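Side-chain contacts in leucyl aminopeptidase (Trypanosoma brucei brucei, PDB 5NTD), which probably removes leucine and other residues from the N termini of peptides as a manganese-dependent M17 aminopeptidase, here with bestatin bound: residues A155-A158 / R159-K162; T221-T224 / F225-A229; F323-A326 / V327-Q331; V382-T386 / N387-F391; D468-G471 / V472-A475. All coordinates share one frame; numbering follows the deposited sequence.

From the N terminus the five contacts follow one another in series; each lies within a single turn or helix end, and none nests in or crosses another. Contact 1 ends helix 150-158 in the N-terminal domain, and its Arg159 side chain reaches across to the catalytic domain. The other four belong to the catalytic domain: contact 2 starts helix 222-236, contact 3 ends helix 314-328, contact 4 ends helix 374-387 and contact 5 starts helix 471-480. Contacts 2 and 4 set their helices against strands 268-274 and 334-344, contact 3 against 268-274. Contacts 2 and 3 come within about 6 Å at their nearest atoms. Contact 5 also meets a second subunit.

Contact 1: residues A155-A158 / R159-K162; sequences AAVA and RCGK
Arg159 folds its side chain back over the last turn of the helix, so that its guanidinium lies above the carbonyl of Ala155. Ala155 O sits 3.7 Å above the guanidinium plane, displaced toward the rim of the group, and Arg159 NH2 comes 3.5 Å from the methyl CB of Ala155. With chi1 at 79°, CG is held between the backbone N and the carbonyl carbon of Arg159; the chain then runs straight through chi2 and bends at chi3, which lays the head group along the helix. On the way CG passes 3.5 Å from Ala156 O. The backbone of the same residue gives the last helical bond of this turn, Arg159 N to Ala155 O at 3.0 Å, with an N-H...O angle of 140°. This is the C-terminal end of helix 150-158, in the N-terminal domain of the M17 aminopeptidase, where the chain leaves for the loop that leads to strand 183-188. Cys160 N binds Val157 O at 3.2 Å, approaching from above the carbonyl plane, a tighter turn than the helix itself makes. The Cys160 side chain drops back beside Val157, its SG 4.4 Å from Val157 CG1, and both side chains also touch Leu184 of strand 183-188. The guanidinium reaches beyond this domain: NH2 makes a salt bridge to Glu437 and NH1 a hydrogen bond to Thr507 O, both in the catalytic domain. Helix 120-131 packs against Cys160 through Thr124, Val127 and Thr128.

Contact 2: residues T221-T224 / F225-A229; sequences TTAT and FTEIA
A capping box opens helix 222-236 of the catalytic domain: Thr221, at the N-cap, and Thr224 exchange side-chain and backbone bonds. Thr224 N gives its hydrogen to Thr221 OG1 at 2.9 Å, and Thr221 N gives its own to Thr224 OG1 at 2.8 Å, both nearly straight at 169° and 164°. Chi1 of 60° in Thr224 turns OG1 back toward the start of the helix, where it also bonds to Leu219 O. The first turn then closes with Phe225 N on Thr221 O at 3.0 Å. Beside that bond Phe225 CB lies 3.3 Å from the same oxygen, while its ring swings away from the cap toward Leu339 and Leu341 of strand 334-344. On another side of the helix, Thr224 and Ile228 face helix 6-20, and Ile228 CG1 passes 3.2 Å from Thr224 O, the carbonyl that accepts from Ile228 N. Glu227 runs out over Ala223, with CG 3.4 Å from Ala223 O. Thr222 OG1 binds Ala266 O, joining the helix start to the segment before strand 268-274. One carbonyl of the turn is gripped twice by a single residue: Thr222 O accepts from Thr226 N, which stands above the carbonyl plane, and from Thr226 OG1 at 2.8 Å.

Contact 3: residues F323-A326 / V327-Q331; sequences FLTA and VRLQQ
Val327 sets its methyl CG2 over one face of the Phe323 ring, a CH-pi contact with the carbon 4.2 Å from the ring centroid and 26° off the normal. CE2 is the ring atom nearest that methyl, at 3.8 Å. The two side chains cross at a slant, the ring having swung anti to its own backbone N (chi1 180°) to come beneath the methyl one turn further on. Thr325 and Leu329 instead run side by side in the same direction, Thr325 CG2 meeting Leu329 CD1 at 3.8 Å. The third meeting is polar against apolar: Gln331 points back at the helix and brings OE1 against Ala326, 3.3 Å from its CA and beside its CB. These pairs surround the C-terminal end of helix 314-328, which closes in a Schellman motif. Gln330 takes a positive phi of 50°, and the chain doubles back so that Gln331 N reaches Ala326 O at 2.9 Å, in the carbonyl plane, while Gln330 N bonds to Val327 O at 3.2 Å. Before the reversal, Arg328 N and Leu329 N still make ordinary helical bonds to Leu324 O and Thr325 O. Further out, Phe238 meets the Phe323 ring edge-to-face, and Leu272 and Tyr274 of strand 268-274 pack against it too. Thr325 OG1 is bonded to Ser205 of helix 196-214 and to Cys321 O, leaving its methyl for Leu329. Gln331 NE2 is held by Thr515 O of helix 511-519, which helps to fix the amide whose oxygen lies against Ala326.

Contact 4: residues V382-T386 / N387-F391; sequences VFHAT and NELSF
Phe383 and Asn387 both carry CG anti to the backbone N (chi1 -171° and -155°), and this sends their side chains out along the same course, one turn apart. The Asn387 amide therefore stacks on the Phe383 ring, the two planes 25° apart and Asn387 CG 3.5 Å from Phe383 CZ. Asn387 CB lies over the same ring, 3.8 Å from its centroid. The amide is held from two ends: ND2 donates in its own plane to Glu388 OE1 at 2.8 Å, and OD1 is bonded to Ser484. Here helix 374-387 of the catalytic domain runs out into the loop before strand 395-400. Its last bonds deteriorate accordingly: Asn387 N makes weak ones to Phe383 O and His384 O, whereas Glu388 N still reaches His384 O soundly at 2.9 Å. The His384 ring crosses the Glu388 side chain at about a right angle, ND1 3.6 Å from Glu388 CB, and Tyr253 OH bonds to that nitrogen. Leu389 CD2 comes to 3.8 Å from His384 NE2, and both side chains touch strands of the central sheet. Water 1 bridges the unwound end, giving its hydrogens to Ala385 O at 2.8 Å and Phe391 O, and accepting from Leu389 N at 2.9 Å.

Contact 5: residues D468-G471 / V472-A475; sequences DNAG and VSCA
Ala470 O takes the shortest polar bond across this turn, from Cys474 N at 2.9 Å, with an N-H...O angle of 161° and the donor nearly in line with the carbonyl. Two carbons of the same turn lie near this oxygen: Cys474 CB and Ser473 CB, each 3.5 Å from Ala470 O. Cys474 points back at the loop, and chi1 of -76° places SG anti to the carbonyl carbon, beside its backbone N, where it lies 3.4 Å from Asn469 O. Ser473 turns past the flank of Ala470 instead, its OG 3.9 Å from Ala470 CB, while that hydroxyl is bonded to Leu443 O. One residue on, Ala475 N bonds to Gly471 O at 3.3 Å from above the carbonyl plane, with Ala475 CB beside the same oxygen. Val472 faces another way, toward Ala405 and Ala409 of helix 404-410. The loop half of the contact belongs to an interface. Asp468 makes a salt bridge to Arg412 of the second subunit, Asn469 OD1 accepts from the backbone N of that same Arg412, and the backbones of Ala470 and Gly471 bond across as well. Asn469 ND2 holds Glu452 of its own chain. Ala470, with a positive phi of 65°, is the N-cap residue, and the turn it opens is the start of helix 471-480, whose Ala475 side chain comes about 5 Å from the bound bicarbonate and about 7 Å from bestatin, beside the active site of the M17 catalytic domain.

Contact 1: residues A155-A158 / R159-K162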
# COMPACT_ATOMS: atom_id res chain seq x y z
N ALA G 155 18.63 0.66 -39.02
CA ALA G 155 18.08 0.12 -37.78
C ALA G 155 16.70 0.76 -37.46
O ALA G 155 15.80 0.10 -37.02
CB ALA G 155 19.06 0.31 -36.62
N ALA G 156 16.60 2.05 -37.71
CA ALA G 156 15.39 2.82 -37.43
C ALA G 156 14.22 2.32 -38.23
O ALA G 156 13.11 2.19 -37.72
CB ALA G 156 15.60 4.29 -37.71
N VAL G 157 14.49 2.01 -39.49
CA VAL G 157 13.44 1.47 -40.38
C VAL G 157 13.15 0.02 -40.08
O VAL G 157 12.00 -0.42 -40.09
CB VAL G 157 13.82 1.64 -41.86
CG1 VAL G 157 12.81 0.95 -42.75
CG2 VAL G 157 13.88 3.12 -42.19
N ALA G 158 14.20 -0.73 -39.77
CA ALA G 158 14.03 -2.13 -39.31
C ALA G 158 13.06 -2.25 -38.12
O ALA G 158 12.24 -3.17 -38.04
CB ALA G 158 15.37 -2.74 -38.93
N ARG G 159 13.12 -1.30 -37.20
CA ARG G 159 12.32 -1.38 -35.95
C ARG G 159 10.95 -0.72 -36.07
O ARG G 159 10.16 -0.76 -35.15
CB ARG G 159 13.10 -0.83 -34.72
CG ARG G 159 13.17 0.68 -34.57
CD ARG G 159 13.94 1.06 -33.31
NE ARG G 159 15.32 1.48 -33.56
CZ ARG G 159 16.42 0.75 -33.30
NH1 ARG G 159 16.34 -0.49 -32.83
NH2 ARG G 159 17.62 1.26 -33.52
N CYS G 160 10.67 -0.13 -37.22
CA CYS G 160 9.44 0.65 -37.39
C CYS G 160 8.29 -0.23 -37.86
O CYS G 160 8.47 -1.35 -38.29
CB CYS G 160 9.64 1.82 -38.36
SG CYS G 160 9.33 1.39 -40.09
N GLY G 161 7.12 0.35 -37.77
CA GLY G 161 5.92 -0.27 -38.31
C GLY G 161 5.48 -1.48 -37.53
O GLY G 161 5.86 -1.68 -36.38
N LYS G 162 4.64 -2.28 -38.18
CA LYS G 162 4.10 -3.48 -37.57
C LYS G 162 5.19 -4.48 -37.35
O LYS G 162 6.08 -4.61 -38.16
CB LYS G 162 2.96 -4.04 -38.41
CG LYS G 162 1.72 -3.22 -38.18
CD LYS G 162 0.55 -3.34 -39.13
CE LYS G 162 -0.77 -2.86 -38.50
NZ LYS G 162 -0.63 -1.56 -37.78

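Contact 2: residues T221-T224 / F225-A229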
# COMPACT_ATOMS: atom_id res chain seq x y z
N THR G 221 11.04 -19.88 -24.58
CA THR G 221 11.45 -20.51 -23.32
C THR G 221 12.95 -20.67 -23.26
O THR G 221 13.65 -20.37 -24.23
CB THR G 221 10.82 -21.88 -23.17
OG1 THR G 221 11.44 -22.78 -24.09
CG2 THR G 221 9.35 -21.84 -23.46
N THR G 222 13.47 -21.13 -22.13
CA THR G 222 14.89 -21.37 -22.03
C THR G 222 15.31 -22.41 -23.09
O THR G 222 16.36 -22.29 -23.70
CB THR G 222 15.33 -21.90 -20.67
OG1 THR G 222 14.64 -23.11 -20.36
CG2 THR G 222 15.08 -20.87 -19.57
N ALA G 223 14.43 -23.37 -23.35
CA ALA G 223 14.69 -24.44 -24.32
C ALA G 223 14.58 -23.95 -25.75
O ALA G 223 15.47 -24.28 -26.59
CB ALA G 223 13.75 -25.62 -24.13
N THR G 224 13.54 -23.18 -26.07
CA THR G 224 13.40 -22.73 -27.47
C THR G 224 14.48 -21.70 -27.85
O THR G 224 14.96 -21.67 -28.99
CB THR G 224 12.03 -22.23 -27.86
OG1 THR G 224 11.68 -21.12 -27.05
CG2 THR G 224 11.04 -23.33 -27.71
N PHE G 225 14.86 -20.87 -26.90
CA PHE G 225 15.94 -19.89 -27.14
C PHE G 225 17.23 -20.67 -27.46
O PHE G 225 17.96 -20.36 -28.40
CB PHE G 225 16.14 -18.99 -25.94
CG PHE G 225 16.79 -17.65 -26.24
CD1 PHE G 225 17.60 -17.44 -27.34
CD2 PHE G 225 16.62 -16.60 -25.33
CE1 PHE G 225 18.20 -16.21 -27.55
CE2 PHE G 225 17.22 -15.36 -25.55
CZ PHE G 225 18.02 -15.17 -26.65
N THR G 226 17.47 -21.70 -26.67
CA THR G 226 18.64 -22.54 -26.89
C THR G 226 18.60 -23.20 -28.29
O THR G 226 19.61 -23.23 -29.00
CB THR G 226 18.76 -23.61 -25.81
OG1 THR G 226 18.94 -22.96 -24.54
CG2 THR G 226 19.96 -24.55 -26.07
N GLU G 227 17.46 -23.74 -28.64
CA GLU G 227 17.30 -24.40 -29.95
C GLU G 227 17.53 -23.42 -31.08
O GLU G 227 18.10 -23.77 -32.12
CB GLU G 227 15.93 -25.03 -30.13
CG GLU G 227 15.77 -26.32 -29.34
CD GLU G 227 14.33 -26.81 -29.37
OE1 GLU G 227 13.76 -26.88 -30.49
OE2 GLU G 227 13.75 -27.11 -28.29
N ILE G 228 17.06 -22.21 -30.90
CA ILE G 228 17.25 -21.16 -31.90
C ILE G 228 18.74 -20.87 -32.09
O ILE G 228 19.23 -20.77 -33.22
CB ILE G 228 16.49 -19.88 -31.54
CG1 ILE G 228 14.99 -20.12 -31.74
CG2 ILE G 228 16.96 -18.69 -32.40
CD1 ILE G 228 14.11 -19.15 -30.99
N ALA G 229 19.46 -20.75 -30.99
CA ALA G 229 20.90 -20.54 -31.03
C ALA G 229 21.61 -21.71 -31.75
O ALA G 229 22.49 -21.51 -32.59
CB ALA G 229 21.47 -20.38 -29.64

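Contact 3: residues F323-A326 / V327-Q331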
# COMPACT_ATOMS: atom_id res chain seq x y z
N PHE G 323 26.07 -10.72 -32.05
CA PHE G 323 26.92 -11.86 -32.40
C PHE G 323 26.60 -12.34 -33.82
O PHE G 323 27.51 -12.57 -34.62
CB PHE G 323 26.75 -12.98 -31.42
CG PHE G 323 27.59 -14.18 -31.71
CD1 PHE G 323 28.84 -14.32 -31.16
CD2 PHE G 323 27.08 -15.23 -32.45
CE1 PHE G 323 29.59 -15.48 -31.35
CE2 PHE G 323 27.81 -16.39 -32.66
CZ PHE G 323 29.07 -16.52 -32.10
N LEU G 324 25.33 -12.56 -34.12
CA LEU G 324 24.92 -13.05 -35.46
C LEU G 324 25.37 -12.09 -36.55
O LEU G 324 25.89 -12.52 -37.58
CB LEU G 324 23.42 -13.25 -35.60
CG LEU G 324 22.84 -14.41 -34.79
CD1 LEU G 324 21.34 -14.51 -35.09
CD2 LEU G 324 23.53 -15.74 -35.09
N THR G 325 25.22 -10.80 -36.30
CA THR G 325 25.64 -9.82 -37.28
C THR G 325 27.13 -9.91 -37.53
O THR G 325 27.59 -9.86 -38.67
CB THR G 325 25.28 -8.41 -36.85
OG1 THR G 325 23.86 -8.33 -36.79
CG2 THR G 325 25.79 -7.38 -37.87
N ALA G 326 27.90 -10.01 -36.45
CA ALA G 326 29.35 -10.13 -36.56
C ALA G 326 29.74 -11.36 -37.40
O ALA G 326 30.70 -11.28 -38.18
CB ALA G 326 30.00 -10.22 -35.19
N VAL G 327 29.02 -12.47 -37.21
CA VAL G 327 29.31 -13.70 -37.97
C VAL G 327 28.93 -13.52 -39.43
O VAL G 327 29.70 -13.79 -40.35
CB VAL G 327 28.58 -14.92 -37.42
CG1 VAL G 327 28.77 -16.12 -38.35
CG2 VAL G 327 29.10 -15.25 -36.03
N ARG G 328 27.74 -13.00 -39.64
CA ARG G 328 27.24 -12.81 -41.01
C ARG G 328 28.09 -11.81 -41.82
O ARG G 328 28.33 -12.04 -43.00
CB ARG G 328 25.79 -12.37 -41.03
CG ARG G 328 24.86 -13.53 -40.83
CD ARG G 328 23.44 -13.07 -40.61
NE ARG G 328 22.48 -14.14 -40.89
CZ ARG G 328 21.20 -14.15 -40.49
NH1 ARG G 328 20.67 -13.12 -39.81
NH2 ARG G 328 20.44 -15.20 -40.80
N LEU G 329 28.53 -10.73 -41.20
CA LEU G 329 29.40 -9.73 -41.86
C LEU G 329 30.89 -10.00 -41.71
O LEU G 329 31.71 -9.26 -42.23
CB LEU G 329 29.13 -8.33 -41.34
CG LEU G 329 27.67 -7.88 -41.49
CD1 LEU G 329 27.55 -6.43 -41.06
CD2 LEU G 329 27.17 -8.08 -42.92
N GLN G 330 31.21 -11.09 -41.03
CA GLN G 330 32.61 -11.50 -40.81
C GLN G 330 33.43 -10.35 -40.28
O GLN G 330 34.52 -10.06 -40.77
CB GLN G 330 33.24 -12.05 -42.09
CG GLN G 330 32.54 -13.31 -42.52
CD GLN G 330 33.13 -13.90 -43.77
OE1 GLN G 330 33.45 -13.19 -44.74
NE2 GLN G 330 33.31 -15.24 -43.77
N GLN G 331 32.90 -9.70 -39.26
CA GLN G 331 33.66 -8.64 -38.57
C GLN G 331 34.90 -9.27 -37.92
O GLN G 331 34.83 -10.41 -37.45
CB GLN G 331 32.80 -7.95 -37.53
CG GLN G 331 31.71 -7.10 -38.14
CD GLN G 331 30.89 -6.36 -37.09
OE1 GLN G 331 30.03 -6.95 -36.44
NE2 GLN G 331 31.15 -5.07 -36.93

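Contact 4: residues V382-T386 / N387-F391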
# COMPACT_ATOMS: atom_id res chain seq x y z
N VAL G 382 29.64 -13.89 -16.42
CA VAL G 382 30.93 -13.17 -16.59
C VAL G 382 32.11 -13.95 -16.04
O VAL G 382 33.20 -13.89 -16.58
CB VAL G 382 30.94 -11.74 -16.00
CG1 VAL G 382 29.85 -10.90 -16.64
CG2 VAL G 382 30.81 -11.74 -14.49
N PHE G 383 31.88 -14.73 -14.99
CA PHE G 383 32.95 -15.62 -14.49
C PHE G 383 33.26 -16.70 -15.53
O PHE G 383 34.41 -16.96 -15.83
CB PHE G 383 32.65 -16.31 -13.19
CG PHE G 383 33.86 -17.03 -12.64
CD1 PHE G 383 34.84 -16.33 -11.93
CD2 PHE G 383 34.05 -18.39 -12.87
CE1 PHE G 383 35.98 -17.00 -11.41
CE2 PHE G 383 35.17 -19.04 -12.36
CZ PHE G 383 36.14 -18.35 -11.64
N HIS G 384 32.21 -17.26 -16.08
CA HIS G 384 32.37 -18.24 -17.14
C HIS G 384 33.21 -17.66 -18.32
O HIS G 384 34.16 -18.28 -18.80
CB HIS G 384 31.03 -18.66 -17.69
CG HIS G 384 31.12 -19.71 -18.75
ND1 HIS G 384 31.38 -21.04 -18.47
CD2 HIS G 384 30.99 -19.63 -20.10
CE1 HIS G 384 31.39 -21.73 -19.60
NE2 HIS G 384 31.16 -20.90 -20.60
N ALA G 385 32.83 -16.48 -18.76
CA ALA G 385 33.50 -15.83 -19.90
C ALA G 385 34.95 -15.52 -19.59
O ALA G 385 35.80 -15.66 -20.46
CB ALA G 385 32.78 -14.56 -20.32
N THR G 386 35.22 -15.09 -18.38
CA THR G 386 36.56 -14.61 -18.03
C THR G 386 37.48 -15.70 -17.46
O THR G 386 38.66 -15.47 -17.26
CB THR G 386 36.52 -13.45 -17.01
OG1 THR G 386 35.76 -13.84 -15.87
CG2 THR G 386 35.91 -12.25 -17.66
N ASN G 387 36.92 -16.87 -17.20
CA ASN G 387 37.69 -17.95 -16.58
C ASN G 387 37.67 -19.29 -17.29
O ASN G 387 38.61 -20.05 -17.18
CB ASN G 387 37.22 -18.20 -15.15
CG ASN G 387 38.31 -18.84 -14.28
OD1 ASN G 387 39.25 -18.17 -13.88
ND2 ASN G 387 38.17 -20.12 -14.00
N GLU G 388 36.59 -19.60 -17.98
CA GLU G 388 36.37 -20.97 -18.46
C GLU G 388 36.51 -21.17 -19.95
O GLU G 388 36.28 -22.26 -20.46
CB GLU G 388 34.98 -21.44 -18.06
CG GLU G 388 34.74 -21.38 -16.57
CD GLU G 388 35.57 -22.36 -15.80
OE1 GLU G 388 36.18 -21.87 -14.84
OE2 GLU G 388 35.60 -23.59 -16.08
N LEU G 389 36.84 -20.11 -20.68
CA LEU G 389 36.93 -20.22 -22.16
C LEU G 389 38.36 -20.52 -22.59
O LEU G 389 39.29 -20.46 -21.79
CB LEU G 389 36.42 -18.94 -22.86
CG LEU G 389 35.00 -18.54 -22.51
CD1 LEU G 389 34.60 -17.31 -23.31
CD2 LEU G 389 34.01 -19.67 -22.76
N SER G 390 38.51 -20.86 -23.85
CA SER G 390 39.87 -21.17 -24.42
C SER G 390 40.72 -19.92 -24.64
O SER G 390 41.89 -20.03 -24.94
CB SER G 390 39.75 -21.91 -25.74
OG SER G 390 38.93 -21.15 -26.62
N PHE G 391 40.12 -18.75 -24.52
CA PHE G 391 40.87 -17.49 -24.52
C PHE G 391 40.41 -16.63 -23.36
O PHE G 391 39.37 -16.87 -22.76
CB PHE G 391 40.66 -16.74 -25.83
CG PHE G 391 39.25 -16.22 -26.00
CD1 PHE G 391 38.27 -17.02 -26.55
CD2 PHE G 391 38.94 -14.91 -25.67
CE1 PHE G 391 36.98 -16.53 -26.75
CE2 PHE G 391 37.66 -14.40 -25.86
CZ PHE G 391 36.67 -15.22 -26.40
O HOH W 1 37.90 -17.44 -20.23

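Contact 5: residues D468-G471 / V472-A475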
# COMPACT_ATOMS: atom_id res chain seq x y z
N ASP G 468 18.60 3.67 -2.28
CA ASP G 468 18.78 5.05 -2.79
C ASP G 468 20.26 5.53 -2.86
O ASP G 468 20.58 6.68 -2.57
CB ASP G 468 17.96 6.01 -1.95
CG ASP G 468 18.29 5.94 -0.45
OD1 ASP G 468 19.34 5.38 -0.03
OD2 ASP G 468 17.46 6.43 0.31
N ASN G 469 21.14 4.61 -3.21
CA ASN G 469 22.58 4.88 -3.28
C ASN G 469 23.23 4.37 -4.58
O ASN G 469 24.08 3.47 -4.56
CB ASN G 469 23.30 4.29 -2.07
CG ASN G 469 24.70 4.83 -1.92
OD1 ASN G 469 25.06 5.87 -2.46
ND2 ASN G 469 25.52 4.10 -1.17
N ALA G 470 22.77 4.94 -5.69
CA ALA G 470 23.25 4.61 -7.06
C ALA G 470 22.91 3.14 -7.41
O ALA G 470 23.77 2.28 -7.49
CB ALA G 470 24.73 4.87 -7.20
N GLY G 471 21.64 2.90 -7.63
CA GLY G 471 21.12 1.55 -7.85
C GLY G 471 21.56 0.88 -9.14
O GLY G 471 21.75 -0.31 -9.20
N VAL G 472 21.67 1.66 -10.20
CA VAL G 472 22.11 1.10 -11.49
C VAL G 472 23.57 0.64 -11.30
O VAL G 472 23.96 -0.42 -11.73
CB VAL G 472 22.06 2.11 -12.63
CG1 VAL G 472 22.36 1.39 -13.95
CG2 VAL G 472 20.70 2.78 -12.73
N SER G 473 24.33 1.50 -10.63
CA SER G 473 25.75 1.29 -10.42
C SER G 473 26.02 0.08 -9.54
O SER G 473 26.86 -0.77 -9.84
CB SER G 473 26.39 2.53 -9.83
OG SER G 473 26.12 3.69 -10.62
N CYS G 474 25.30 0.02 -8.44
CA CYS G 474 25.47 -1.08 -7.46
C CYS G 474 25.17 -2.45 -8.08
O CYS G 474 25.87 -3.42 -7.81
CB CYS G 474 24.61 -0.87 -6.21
SG CYS G 474 25.29 0.38 -5.11
N ALA G 475 24.16 -2.53 -8.92
CA ALA G 475 23.87 -3.80 -9.62
C ALA G 475 25.05 -4.21 -10.52
O ALA G 475 25.43 -5.36 -10.60
CB ALA G 475 22.60 -3.72 -10.42